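Local coordinates for McyG protein (Microcystis aeruginosa PCC 7806, PDB 4R0M) that probably activates phenylalanine or a related acid as its adenylate in microcystin biosynthesis, for loading onto a peptidyl carrier protein domain, at residues L422-K427 / F431-E436; P332-T337 / G388-Q393. One frame throughout, in Å; residues are numbered along the deposited sequence.

Interaction 1: L422-K427 / F431-E436; sequences LGYLSK and FITGRE. With FA5 (adenosine-5'-[phenylalaninyl-phosphate]), chain C.
The Tyr-424 ring overlaps the root of Phe-431: Phe-431 CB sits over one face, 3.6 Å from the Tyr-424 ring centroid, a CH-pi contact. The two rings run nearly parallel, with planes at 6°. They are slid apart and barely overlap, with centroids 4.9 Å apart. Tyr-424 holds CG between its backbone N and carbonyl carbon (chi1 63°), which swings the outer half of the ring over the partner strand. Thr-433 CG2 meets the edge of this ring, 3.7 Å from Tyr-424 CE1. Replacing Tyr-424 with an alanine would probably uncover Phe-431 CB and Thr-433 CG2, and is likely to give the Phe-431 ring more freedom to turn.

Two backbone hydrogen bonds join Tyr-424 and Phe-431, an antiparallel hydrogen-bonded pair. Toward the open end of the hairpin, Leu-422 O takes two backbone donors from the same face of its carbonyl plane. Thr-433 N is the nearer, 2.8 Å from Leu-422 O. Gly-434 N lies above the plane, 3.2 Å from Leu-422 O, yet its N-H points almost straight at that oxygen (174°). Thr-433 OG1 adds a weak bond to this oxygen. Gly-423 passes close to the other strand, with its CA 3.1 Å from Phe-431 O; a beta carbon here would clash with that oxygen.

Ile-432 CG2 packs against adenine C2 of the ligand at 3.6 Å. Arg-435 comes near the ribose, but its NH1 forms a salt bridge with Asp-421, which itself bonds the ligand. Thr-433 and Gly-434 facing Leu-422 make a classic beta bulge, in a hairpin whose final Gly-Arg fits the start of the A8 core motif of adenylation domains.

Interaction 2: P332-T337 / G388-Q393; sequences PAFGMT and GRLQIQ. With FA5 (adenosine-5'-[phenylalaninyl-phosphate]), chain C.
Phosphate oxygen OP2 of the phenylalanyl-adenylate is gripped twice by Thr-337. The hydroxyl OG1 of Thr-337 donates to OP2 at 2.7 Å. The backbone N of Thr-337 adds a second bond to OP2, 3.2 Å long and fairly straight at 160°. The strand before it offers two carbonyl oxygens to the same ligand. Gly-335 O accepts from the amino nitrogen N of the phenylalanyl group at 2.6 Å. Ala-333 O receives adenine N6 in a weak, bent bond. At Gly-335 the absence of a side chain matters, because a beta carbon would run into CE1 of the ligand's phenyl ring.

The sequence Phe-Gly-Met-Thr fits the A5 core motif of adenylation domains, in which an aromatic residue and a threonine serve adenylate binding. Here the alternate residues Phe-334 and Met-336 point to the strand 388-393.

Leu-390 CD2 lies over one face of the Phe-334 ring, 4.0 Å from its centroid. The methyl sits toward the rim, with Leu-390 CD2 closest to Phe-334 CE2 at 3.6 Å. Both side chains reach straight out and meet from opposite directions: Phe-334 has CG anti to the backbone N (chi1 178°), and Leu-390 does the same. Another part of the ring touches the ligand, with Phe-334 CE1 3.9 Å from ribose C2'. Ile-432 and Leu-430 pack against both Phe-334 and Leu-390.

Met-336 is a selenomethionine. Met-336 SE touches the tip of Ile-392, 4.1 Å from Ile-392 CD1. A bend at chi3 (-57°) turns the methyl back to the ligand, so that Met-336 CE lies 3.5 Å from ribose O3'. Phe-417 packs against both Met-336 and Ile-392.

From the N terminus, the chain first passes through 332-337, on strand 330-336 of the large mixed sheet. Some fifty residues later, 388-393 returns to it, and interaction 2 closes that loop. The contact ties the mixed sheet to the smaller antiparallel sheet. The chain then runs on to strand 421-426, where interaction 1 closes a short hairpin with strand 429-435. The two contacts follow in series; they neither nest nor cross. They meet within the antiparallel sheet, where strands 388-394 and 421-426 are neighbours. Gly-423 O probably bonds Gly-388 N, and Ile-432 CD1 packs on Leu-390 CD2. Both contacts touch the bound adenylate.

Interaction 1: L422-K427 / F431-E436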
loop_
_atom_site.group_PDB
_atom_site.type_symbol
_atom_site.label_atom_id
_atom_site.label_comp_id
_atom_site.label_asym_id
_atom_site.label_seq_id
_atom_site.Cartn_x
_atom_site.Cartn_y
_atom_site.Cartn_z
ATOM N N LEU A 422 8.427 13.189 6.755
ATOM C CA LEU A 422 9.013 13.886 7.896
ATOM C C LEU A 422 9.091 12.979 9.117
ATOM O O LEU A 422 8.189 12.178 9.367
ATOM C CB LEU A 422 8.200 15.141 8.236
ATOM C CG LEU A 422 8.164 16.284 7.215
ATOM C CD1 LEU A 422 6.948 17.167 7.452
ATOM C CD2 LEU A 422 9.446 17.105 7.248
ATOM N N GLY A 423 10.175 13.116 9.874
ATOM C CA GLY A 423 10.357 12.349 11.100
ATOM C C GLY A 423 11.690 12.583 11.781
ATOM O O GLY A 423 12.391 13.555 11.488
ATOM N N TYR A 424 12.035 11.681 12.697
ATOM C CA TYR A 424 13.293 11.763 13.434
ATOM C C TYR A 424 13.866 10.382 13.718
ATOM O O TYR A 424 13.156 9.374 13.641
ATOM C CB TYR A 424 13.111 12.545 14.745
ATOM C CG TYR A 424 12.157 11.910 15.739
ATOM C CD1 TYR A 424 10.795 12.199 15.710
ATOM C CD2 TYR A 424 12.623 11.028 16.719
ATOM C CE1 TYR A 424 9.922 11.623 16.620
ATOM C CE2 TYR A 424 11.756 10.448 17.632
ATOM C CZ TYR A 424 10.408 10.750 17.579
ATOM O OH TYR A 424 9.542 10.179 18.480
ATOM N N LEU A 425 15.152 10.348 14.048
ATOM C CA LEU A 425 15.816 9.120 14.461
ATOM C C LEU A 425 16.129 9.160 15.951
ATOM O O LEU A 425 16.493 10.207 16.489
ATOM C CB LEU A 425 17.095 8.898 13.650
ATOM C CG LEU A 425 16.914 8.706 12.142
ATOM C CD1 LEU A 425 18.255 8.755 11.431
ATOM C CD2 LEU A 425 16.179 7.410 11.830
ATOM N N SER A 426 15.967 8.018 16.611
ATOM C CA SER A 426 16.248 7.890 18.036
ATOM C C SER A 426 16.855 6.521 18.309
ATOM O O SER A 426 16.166 5.498 18.225
ATOM C CB SER A 426 14.970 8.096 18.858
ATOM O OG SER A 426 15.228 7.989 20.248
ATOM N N LYS A 427 18.153 6.517 18.621
ATOM C CA LYS A 427 18.922 5.290 18.871
ATOM C C LYS A 427 18.892 4.340 17.669
ATOM O O LYS A 427 18.856 3.116 17.823
ATOM C CB LYS A 427 18.442 4.585 20.152
ATOM C CG LYS A 427 18.674 5.380 21.428
ATOM C CD LYS A 427 18.013 4.718 22.628
ATOM C CE LYS A 427 18.269 5.511 23.901
ATOM N NZ LYS A 427 17.567 4.935 25.083
ATOM N N PHE A 431 11.267 7.101 13.321
ATOM C CA PHE A 431 9.959 7.562 13.774
ATOM C C PHE A 431 9.413 8.547 12.741
ATOM O O PHE A 431 9.925 9.662 12.613
ATOM C CB PHE A 431 10.069 8.261 15.136
ATOM C CG PHE A 431 10.472 7.357 16.275
ATOM C CD1 PHE A 431 11.795 6.944 16.429
ATOM C CD2 PHE A 431 9.534 6.952 17.220
ATOM C CE1 PHE A 431 12.165 6.122 17.484
ATOM C CE2 PHE A 431 9.899 6.134 18.279
ATOM C CZ PHE A 431 11.217 5.719 18.411
ATOM N N ILE A 432 8.390 8.135 11.994
ATOM C CA ILE A 432 7.720 9.036 11.052
ATOM C C ILE A 432 6.707 9.897 11.810
ATOM O O ILE A 432 5.929 9.384 12.618
ATOM C CB ILE A 432 7.049 8.269 9.879
ATOM C CG1 ILE A 432 8.100 7.565 9.004
ATOM C CG2 ILE A 432 6.178 9.191 9.030
ATOM C CD1 ILE A 432 9.103 8.474 8.321
ATOM N N THR A 433 6.735 11.202 11.555
ATOM C CA THR A 433 5.866 12.154 12.253
ATOM C C THR A 433 4.794 12.750 11.340
ATOM O O THR A 433 3.685 13.055 11.787
ATOM C CB THR A 433 6.677 13.284 12.918
ATOM O OG1 THR A 433 7.571 13.867 11.961
ATOM C CG2 THR A 433 7.486 12.740 14.084
ATOM N N GLY A 434 5.131 12.913 10.064
ATOM C CA GLY A 434 4.185 13.411 9.074
ATOM C C GLY A 434 4.734 13.370 7.662
ATOM O O GLY A 434 5.792 12.785 7.409
ATOM N N ARG A 435 3.998 13.986 6.743
ATOM C CA ARG A 435 4.423 14.115 5.355
ATOM C C ARG A 435 4.524 15.591 4.967
ATOM O O ARG A 435 3.733 16.417 5.432
ATOM C CB ARG A 435 3.463 13.364 4.423
ATOM C CG ARG A 435 3.804 13.488 2.947
ATOM C CD ARG A 435 3.383 12.274 2.142
ATOM N NE ARG A 435 3.892 12.373 0.776
ATOM C CZ ARG A 435 5.078 11.926 0.371
ATOM N NH1 ARG A 435 5.902 11.317 1.217
ATOM N NH2 ARG A 435 5.439 12.081 -0.894
ATOM N N GLU A 436 5.506 15.906 4.122
ATOM C CA GLU A 436 5.736 17.268 3.639
ATOM C C GLU A 436 4.490 17.892 3.015
ATOM O O GLU A 436 3.714 17.210 2.339
ATOM C CB GLU A 436 6.885 17.295 2.627
ATOM C CG GLU A 436 8.269 17.347 3.250
ATOM C CD GLU A 436 9.347 17.693 2.240
ATOM O OE1 GLU A 436 9.625 16.864 1.346
ATOM O OE2 GLU A 436 9.922 18.798 2.342
HETATM C C FA5 C . 3.175 2.134 0.426
HETATM O O FA5 C . 2.129 2.532 0.926
HETATM C CA FA5 C . 4.145 1.326 1.248
HETATM N N FA5 C . 4.330 2.091 2.458
HETATM C CB FA5 C . 3.590 -0.058 1.616
HETATM C CG FA5 C . 4.390 -0.954 2.571
HETATM C CD1 FA5 C . 5.415 -0.494 3.399
HETATM C CD2 FA5 C . 4.069 -2.316 2.631
HETATM C CE1 FA5 C . 6.100 -1.370 4.251
HETATM C CE2 FA5 C . 4.742 -3.200 3.483
HETATM C CZ FA5 C . 5.767 -2.723 4.298
HETATM P P FA5 C . 3.228 3.975 -1.575
HETATM O OP1 FA5 C . 1.826 4.063 -2.116
HETATM O OP2 FA5 C . 4.381 4.281 -2.497
HETATM O OP3 FA5 C . 3.459 2.489 -0.964
HETATM O "O5'" FA5 C . 3.293 4.988 -0.322
HETATM C "C5'" FA5 C . 4.491 5.230 0.411
HETATM C "C4'" FA5 C . 4.197 6.287 1.464
HETATM O "O4'" FA5 C . 3.272 5.820 2.454
HETATM C "C3'" FA5 C . 5.425 6.696 2.251
HETATM O "O3'" FA5 C . 6.215 7.656 1.553
HETATM C "C2'" FA5 C . 4.812 7.270 3.508
HETATM O "O2'" FA5 C . 4.412 8.629 3.297
HETATM C "C1'" FA5 C . 3.569 6.431 3.713
HETATM N N9 FA5 C . 3.857 5.397 4.741
HETATM C C8 FA5 C . 4.124 4.101 4.499
HETATM N N7 FA5 C . 4.340 3.413 5.647
HETATM C C5 FA5 C . 4.220 4.284 6.664
HETATM C C6 FA5 C . 4.325 4.227 8.144
HETATM N N6 FA5 C . 4.612 3.070 8.783
HETATM N N1 FA5 C . 4.127 5.373 8.839
HETATM C C2 FA5 C . 3.845 6.538 8.220
HETATM N N3 FA5 C . 3.728 6.661 6.884
HETATM C C4 FA5 C . 3.904 5.592 6.063
#

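Interaction 2: P332-T337 / G388-Q393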
loop_
_atom_site.group_PDB
_atom_site.type_symbol
_atom_site.label_atom_id
_atom_site.label_comp_id
_atom_site.label_asym_id
_atom_site.label_seq_id
_atom_site.Cartn_x
_atom_site.Cartn_y
_atom_site.Cartn_z
ATOM N N PRO A 332 5.376 -2.682 13.422
ATOM C CA PRO A 332 5.277 -1.441 12.658
ATOM C C PRO A 332 6.514 -1.258 11.783
ATOM O O PRO A 332 7.629 -1.523 12.229
ATOM C CB PRO A 332 5.207 -0.353 13.738
ATOM C CG PRO A 332 5.608 -1.017 15.011
ATOM C CD PRO A 332 5.220 -2.450 14.867
ATOM N N ALA A 333 6.316 -0.827 10.542
ATOM C CA ALA A 333 7.416 -0.737 9.588
ATOM C C ALA A 333 7.259 0.454 8.656
ATOM O O ALA A 333 6.154 0.956 8.461
ATOM C CB ALA A 333 7.509 -2.022 8.781
ATOM N N PHE A 334 8.371 0.904 8.086
ATOM C CA PHE A 334 8.320 1.899 7.025
ATOM C C PHE A 334 8.750 1.300 5.693
ATOM O O PHE A 334 9.703 0.520 5.623
ATOM C CB PHE A 334 9.176 3.125 7.357
ATOM C CG PHE A 334 9.185 4.165 6.270
ATOM C CD1 PHE A 334 8.121 5.049 6.122
ATOM C CD2 PHE A 334 10.253 4.252 5.384
ATOM C CE1 PHE A 334 8.126 6.003 5.114
ATOM C CE2 PHE A 334 10.262 5.199 4.371
ATOM C CZ PHE A 334 9.198 6.078 4.239
ATOM N N GLY A 335 8.034 1.678 4.641
ATOM C CA GLY A 335 8.375 1.291 3.284
ATOM C C GLY A 335 7.649 2.157 2.274
ATOM O O GLY A 335 6.771 2.946 2.633
HETATM N N MSE A 336 8.031 2.014 1.010
HETATM C CA MSE A 336 7.399 2.748 -0.085
HETATM C C MSE A 336 7.650 2.009 -1.365
HETATM O O MSE A 336 8.457 1.075 -1.404
HETATM C CB MSE A 336 7.908 4.191 -0.164
HETATM C CG MSE A 336 9.416 4.327 -0.349
HETATM SE SE MSE A 336 10.006 6.086 0.319
HETATM C CE MSE A 336 8.852 7.249 -0.780
ATOM N N THR A 337 6.954 2.419 -2.422
ATOM C CA THR A 337 7.149 1.856 -3.756
ATOM C C THR A 337 8.603 2.017 -4.204
ATOM O O THR A 337 9.175 1.115 -4.820
ATOM C CB THR A 337 6.196 2.514 -4.777
ATOM O OG1 THR A 337 4.846 2.400 -4.306
ATOM C CG2 THR A 337 6.303 1.848 -6.137
ATOM N N GLY A 388 12.879 16.284 10.782
ATOM C CA GLY A 388 13.477 16.690 9.513
ATOM C C GLY A 388 13.018 15.805 8.365
ATOM O O GLY A 388 12.160 14.935 8.546
ATOM N N ARG A 389 13.595 16.026 7.185
ATOM C CA ARG A 389 13.222 15.276 5.983
ATOM C C ARG A 389 13.954 13.935 5.929
ATOM O O ARG A 389 15.177 13.877 6.100
ATOM C CB ARG A 389 13.508 16.083 4.707
ATOM C CG ARG A 389 13.231 17.577 4.813
ATOM C CD ARG A 389 12.963 18.234 3.461
ATOM N NE ARG A 389 13.912 17.853 2.411
ATOM C CZ ARG A 389 15.120 18.388 2.246
ATOM N NH1 ARG A 389 15.559 19.328 3.069
ATOM N NH2 ARG A 389 15.900 17.971 1.258
ATOM N N LEU A 390 13.199 12.863 5.691
ATOM C CA LEU A 390 13.764 11.519 5.603
ATOM C C LEU A 390 14.380 11.258 4.237
ATOM O O LEU A 390 13.729 11.436 3.205
ATOM C CB LEU A 390 12.702 10.457 5.920
ATOM C CG LEU A 390 13.080 8.974 5.770
ATOM C CD1 LEU A 390 14.125 8.537 6.788
ATOM C CD2 LEU A 390 11.842 8.099 5.875
ATOM N N GLN A 391 15.641 10.836 4.244
ATOM C CA GLN A 391 16.344 10.461 3.019
ATOM C C GLN A 391 16.913 9.050 3.136
ATOM O O GLN A 391 17.440 8.665 4.183
ATOM C CB GLN A 391 17.442 11.473 2.682
ATOM C CG GLN A 391 16.908 12.827 2.232
ATOM C CD GLN A 391 17.998 13.849 1.960
ATOM O OE1 GLN A 391 19.101 13.767 2.502
ATOM N NE2 GLN A 391 17.686 14.828 1.118
ATOM N N ILE A 392 16.791 8.284 2.055
ATOM C CA ILE A 392 17.142 6.862 2.061
ATOM C C ILE A 392 18.087 6.488 0.916
ATOM O O ILE A 392 18.094 7.141 -0.129
ATOM C CB ILE A 392 15.878 5.960 2.022
ATOM C CG1 ILE A 392 15.079 6.170 0.726
ATOM C CG2 ILE A 392 15.003 6.205 3.245
ATOM C CD1 ILE A 392 13.980 5.151 0.496
ATOM N N GLN A 393 18.885 5.443 1.128
ATOM C CA GLN A 393 19.771 4.907 0.089
ATOM C C GLN A 393 20.027 3.407 0.271
ATOM O O GLN A 393 19.737 2.842 1.328
ATOM C CB GLN A 393 21.098 5.680 0.027
ATOM C CG GLN A 393 22.022 5.470 1.220
ATOM C CD GLN A 393 23.409 6.058 1.018
ATOM O OE1 GLN A 393 23.713 6.633 -0.030
ATOM N NE2 GLN A 393 24.263 5.913 2.025
HETATM C C FA5 C . 3.175 2.134 0.426
HETATM O O FA5 C . 2.129 2.532 0.926
HETATM C CA FA5 C . 4.145 1.326 1.248
HETATM N N FA5 C . 4.330 2.091 2.458
HETATM C CB FA5 C . 3.590 -0.058 1.616
HETATM C CG FA5 C . 4.390 -0.954 2.571
HETATM C CD1 FA5 C . 5.415 -0.494 3.399
HETATM C CD2 FA5 C . 4.069 -2.316 2.631
HETATM C CE1 FA5 C . 6.100 -1.370 4.251
HETATM C CE2 FA5 C . 4.742 -3.200 3.483
HETATM C CZ FA5 C . 5.767 -2.723 4.298
HETATM P P FA5 C . 3.228 3.975 -1.575
HETATM O OP1 FA5 C . 1.826 4.063 -2.116
HETATM O OP2 FA5 C . 4.381 4.281 -2.497
HETATM O OP3 FA5 C . 3.459 2.489 -0.964
HETATM O "O5'" FA5 C . 3.293 4.988 -0.322
HETATM C "C5'" FA5 C . 4.491 5.230 0.411
HETATM C "C4'" FA5 C . 4.197 6.287 1.464
HETATM O "O4'" FA5 C . 3.272 5.820 2.454
HETATM C "C3'" FA5 C . 5.425 6.696 2.251
HETATM O "O3'" FA5 C . 6.215 7.656 1.553
HETATM C "C2'" FA5 C . 4.812 7.270 3.508
HETATM O "O2'" FA5 C . 4.412 8.629 3.297
HETATM C "C1'" FA5 C . 3.569 6.431 3.713
HETATM N N9 FA5 C . 3.857 5.397 4.741
HETATM C C8 FA5 C . 4.124 4.101 4.499
HETATM N N7 FA5 C . 4.340 3.413 5.647
HETATM C C5 FA5 C . 4.220 4.284 6.664
HETATM C C6 FA5 C . 4.325 4.227 8.144
HETATM N N6 FA5 C . 4.612 3.070 8.783
HETATM N N1 FA5 C . 4.127 5.373 8.839
HETATM C C2 FA5 C . 3.845 6.538 8.220
HETATM N N3 FA5 C . 3.728 6.661 6.884
HETATM C C4 FA5 C . 3.904 5.592 6.063
#